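Long-range contact in peptidoglycan DD-endopeptidase ShyB (Vibrio cholerae, PDB 2GU1), which cuts the peptide cross-links between adjacent peptidoglycan strands as a zinc-dependent DD-endopeptidase, probably letting new glycans be inserted as the cell wall expands: residues D146-Q154 with S165-A175. Sequence-based numbering, arbitrary orientation.
Sequences DRFDILVKQ and SEIKAISFKLA
With chi1 at 60°, Phe148 CG sits between its own N and carbonyl carbon, which turns its ring away from strand 165-173 and leaves CB over one face of the Phe172 ring, a CH-pi contact 4.0 Å from the centroid; both rings meet Phe111 edge-to-face. Ile150 holds CG2 anti to its backbone N, against Ile167 CG2 at 3.7 Å, while its CD1 lies beside Ile170 CG2. Ile128 of helix 122-132 packs on Ile150 and Ile167. The strands pair antiparallel, two neighbours in a five-stranded sheet of the domain matching the Csd3 second-domain family. A classic beta bulge interrupts them: Leu151 O accepts a straight bond from Lys168 N (2.8 Å, 168°) and a weak one from Ala169 N (3.3 Å). On the other face Lys153 CG packs on Lys168 CG at 3.5 Å, and Arg147 CG on Lys173 CG. Lys153 NZ forms a salt bridge with Glu100 and Lys173 NZ one with Asp178; Asp149 OD1 is hydrogen-bonded to Ser104 OG. A water donates to Asp149 O (2.9 Å). The hairpin thus has a largely apolar face packed against helix 122-132 and Phe111, and a mixed face where acidic partners of Lys153 and Lys173 probably offset their charge.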
loop_
_atom_site.group_PDB
_atom_site.type_symbol
_atom_site.label_atom_id
_atom_site.label_comp_id
_atom_site.label_asym_id
_atom_site.label_seq_id
_atom_site.Cartn_x
_atom_site.Cartn_y
_atom_site.Cartn_z
ATOM N N ASP A 146 -4.725 -17.612 30.305
ATOM C CA ASP A 146 -5.078 -17.737 28.894
ATOM C C ASP A 146 -3.826 -17.600 28.027
ATOM O O ASP A 146 -2.867 -16.927 28.410
ATOM C CB ASP A 146 -6.117 -16.668 28.508
ATOM C CG ASP A 146 -7.507 -16.970 29.062
ATOM O OD1 ASP A 146 -8.387 -16.080 29.004
ATOM O OD2 ASP A 146 -7.723 -18.103 29.544
ATOM N N ARG A 147 -3.829 -18.252 26.868
ATOM C CA ARG A 147 -2.696 -18.178 25.956
ATOM C C ARG A 147 -3.141 -17.934 24.514
ATOM O O ARG A 147 -4.329 -17.979 24.205
ATOM C CB ARG A 147 -1.842 -19.449 26.054
ATOM C CG ARG A 147 -2.625 -20.747 26.092
ATOM C CD ARG A 147 -1.689 -21.910 26.402
ATOM N NE ARG A 147 -2.374 -23.201 26.425
ATOM C CZ ARG A 147 -1.775 -24.358 26.702
ATOM N NH1 ARG A 147 -0.479 -24.389 26.982
ATOM N NH2 ARG A 147 -2.472 -25.488 26.699
ATOM N N PHE A 148 -2.169 -17.657 23.645
ATOM C CA PHE A 148 -2.412 -17.378 22.226
ATOM C C PHE A 148 -1.350 -18.021 21.327
ATOM O O PHE A 148 -0.237 -18.311 21.771
ATOM C CB PHE A 148 -2.410 -15.861 21.991
ATOM C CG PHE A 148 -1.111 -15.191 22.363
ATOM C CD1 PHE A 148 -0.036 -15.171 21.477
ATOM C CD2 PHE A 148 -0.948 -14.626 23.626
ATOM C CE1 PHE A 148 1.185 -14.601 21.845
ATOM C CE2 PHE A 148 0.269 -14.054 24.005
ATOM C CZ PHE A 148 1.336 -14.041 23.116
ATOM N N ASP A 149 -1.702 -18.229 20.061
ATOM C CA ASP A 149 -0.798 -18.813 19.069
ATOM C C ASP A 149 -1.055 -18.068 17.770
ATOM O O ASP A 149 -2.186 -18.042 17.294
ATOM C CB ASP A 149 -1.102 -20.303 18.867
ATOM C CG ASP A 149 -0.849 -21.132 20.119
ATOM O OD1 ASP A 149 0.326 -21.259 20.519
ATOM O OD2 ASP A 149 -1.824 -21.662 20.697
ATOM N N ILE A 150 -0.012 -17.474 17.203
ATOM C CA ILE A 150 -0.123 -16.717 15.964
ATOM C C ILE A 150 0.738 -17.366 14.885
ATOM O O ILE A 150 1.949 -17.497 15.059
ATOM C CB ILE A 150 0.389 -15.280 16.150
ATOM C CG1 ILE A 150 -0.227 -14.668 17.414
ATOM C CG2 ILE A 150 0.061 -14.440 14.910
ATOM C CD1 ILE A 150 -1.765 -14.609 17.409
ATOM N N LEU A 151 0.128 -17.771 13.777
ATOM C CA LEU A 151 0.903 -18.376 12.686
ATOM C C LEU A 151 1.242 -17.297 11.661
ATOM O O LEU A 151 0.348 -16.680 11.080
ATOM C CB LEU A 151 0.120 -19.505 12.004
ATOM C CG LEU A 151 0.931 -20.163 10.878
ATOM C CD1 LEU A 151 2.079 -20.942 11.494
ATOM C CD2 LEU A 151 0.056 -21.098 10.047
ATOM N N VAL A 152 2.537 -17.062 11.457
ATOM C CA VAL A 152 3.007 -16.063 10.512
ATOM C C VAL A 152 3.863 -16.705 9.413
ATOM O O VAL A 152 4.553 -17.700 9.641
ATOM C CB VAL A 152 3.863 -14.981 11.232
ATOM C CG1 VAL A 152 4.408 -13.961 10.235
ATOM C CG2 VAL A 152 3.029 -14.291 12.301
ATOM N N LYS A 153 3.786 -16.138 8.220
ATOM C CA LYS A 153 4.577 -16.597 7.093
ATOM C C LYS A 153 5.624 -15.517 6.897
ATOM O O LYS A 153 5.290 -14.337 6.808
ATOM C CB LYS A 153 3.723 -16.716 5.828
ATOM C CG LYS A 153 2.918 -17.995 5.741
ATOM C CD LYS A 153 2.284 -18.149 4.363
ATOM C CE LYS A 153 1.729 -19.555 4.173
ATOM N NZ LYS A 153 2.807 -20.582 4.279
ATOM N N GLN A 154 6.890 -15.919 6.858
ATOM C CA GLN A 154 7.986 -14.973 6.667
ATOM C C GLN A 154 8.723 -15.297 5.380
ATOM O O GLN A 154 9.094 -16.442 5.146
ATOM C CB GLN A 154 8.968 -15.043 7.836
ATOM C CG GLN A 154 8.504 -14.340 9.097
ATOM C CD GLN A 154 9.497 -14.508 10.234
ATOM O OE1 GLN A 154 9.493 -13.743 11.196
ATOM N NE2 GLN A 154 10.347 -15.522 10.127
ATOM N N SER A 165 6.358 -10.254 5.648
ATOM C CA SER A 165 5.675 -11.270 6.445
ATOM C C SER A 165 4.170 -11.056 6.402
ATOM O O SER A 165 3.702 -9.975 6.046
ATOM C CB SER A 165 6.122 -11.199 7.905
ATOM O OG SER A 165 5.624 -10.010 8.497
ATOM N N GLU A 166 3.424 -12.088 6.789
ATOM C CA GLU A 166 1.964 -12.013 6.800
ATOM C C GLU A 166 1.388 -12.983 7.824
ATOM O O GLU A 166 1.793 -14.150 7.892
ATOM C CB GLU A 166 1.396 -12.335 5.408
ATOM C CG GLU A 166 -0.101 -12.052 5.285
ATOM C CD GLU A 166 -0.617 -12.214 3.868
ATOM O OE1 GLU A 166 -0.924 -13.358 3.466
ATOM O OE2 GLU A 166 -0.706 -11.190 3.155
ATOM N N ILE A 167 0.468 -12.489 8.643
ATOM C CA ILE A 167 -0.183 -13.319 9.650
ATOM C C ILE A 167 -1.234 -14.144 8.922
ATOM O O ILE A 167 -2.053 -13.593 8.176
ATOM C CB ILE A 167 -0.882 -12.451 10.719
ATOM C CG1 ILE A 167 0.128 -11.478 11.334
ATOM C CG2 ILE A 167 -1.549 -13.340 11.753
ATOM C CD1 ILE A 167 -0.431 -10.657 12.504
ATOM N N LYS A 168 -1.226 -15.455 9.145
ATOM C CA LYS A 168 -2.169 -16.340 8.478
ATOM C C LYS A 168 -3.257 -16.882 9.396
ATOM O O LYS A 168 -4.366 -17.171 8.946
ATOM C CB LYS A 168 -1.421 -17.517 7.827
ATOM C CG LYS A 168 -0.280 -17.087 6.902
ATOM C CD LYS A 168 -0.655 -15.851 6.064
ATOM C CE LYS A 168 -0.854 -16.170 4.580
ATOM N NZ LYS A 168 -1.939 -17.158 4.317
ATOM N N ALA A 169 -2.942 -17.016 10.676
ATOM C CA ALA A 169 -3.904 -17.535 11.630
ATOM C C ALA A 169 -3.695 -16.934 13.016
ATOM O O ALA A 169 -2.572 -16.628 13.418
ATOM C CB ALA A 169 -3.799 -19.061 11.700
ATOM N N ILE A 170 -4.798 -16.789 13.739
ATOM C CA ILE A 170 -4.790 -16.212 15.075
ATOM C C ILE A 170 -5.691 -17.079 15.944
ATOM O O ILE A 170 -6.845 -17.318 15.593
ATOM C CB ILE A 170 -5.363 -14.771 15.044
ATOM C CG1 ILE A 170 -4.485 -13.878 14.159
ATOM C CG2 ILE A 170 -5.476 -14.212 16.451
ATOM C CD1 ILE A 170 -5.037 -12.480 13.954
ATOM N N SER A 171 -5.176 -17.569 17.064
ATOM C CA SER A 171 -6.011 -18.386 17.936
ATOM C C SER A 171 -5.717 -18.097 19.398
ATOM O O SER A 171 -4.559 -18.012 19.805
ATOM C CB SER A 171 -5.794 -19.875 17.655
ATOM O OG SER A 171 -4.583 -20.324 18.232
ATOM N N PHE A 172 -6.778 -17.939 20.181
ATOM C CA PHE A 172 -6.645 -17.671 21.602
ATOM C C PHE A 172 -7.249 -18.807 22.417
ATOM O O PHE A 172 -8.379 -19.229 22.176
ATOM C CB PHE A 172 -7.343 -16.357 21.986
ATOM C CG PHE A 172 -6.588 -15.117 21.588
ATOM C CD1 PHE A 172 -6.639 -14.633 20.285
ATOM C CD2 PHE A 172 -5.819 -14.430 22.521
ATOM C CE1 PHE A 172 -5.939 -13.478 19.921
ATOM C CE2 PHE A 172 -5.115 -13.276 22.167
ATOM C CZ PHE A 172 -5.175 -12.802 20.862
ATOM N N LYS A 173 -6.479 -19.312 23.370
ATOM C CA LYS A 173 -6.956 -20.373 24.243
ATOM C C LYS A 173 -7.466 -19.628 25.474
ATOM O O LYS A 173 -6.699 -19.303 26.378
ATOM C CB LYS A 173 -5.805 -21.308 24.622
ATOM C CG LYS A 173 -4.798 -21.580 23.495
ATOM C CD LYS A 173 -5.454 -21.985 22.169
ATOM C CE LYS A 173 -6.203 -23.311 22.264
ATOM N NZ LYS A 173 -7.391 -23.243 23.166
ATOM N N LEU A 174 -8.763 -19.337 25.488
ATOM C CA LEU A 174 -9.381 -18.598 26.585
ATOM C C LEU A 174 -10.198 -19.462 27.535
ATOM O O LEU A 174 -10.802 -20.460 27.133
ATOM C CB LEU A 174 -10.291 -17.501 26.024
ATOM C CG LEU A 174 -9.708 -16.157 25.581
ATOM C CD1 LEU A 174 -8.289 -16.317 25.083
ATOM C CD2 LEU A 174 -10.614 -15.564 24.508
ATOM N N ALA A 175 -10.219 -19.059 28.801
ATOM C CA ALA A 175 -10.989 -19.773 29.805
ATOM C C ALA A 175 -12.459 -19.467 29.531
ATOM O O ALA A 175 -13.333 -20.304 29.753
ATOM C CB ALA A 175 -10.600 -19.298 31.195
HETATM O O HOH W 1 -3.039 -19.961 15.238
#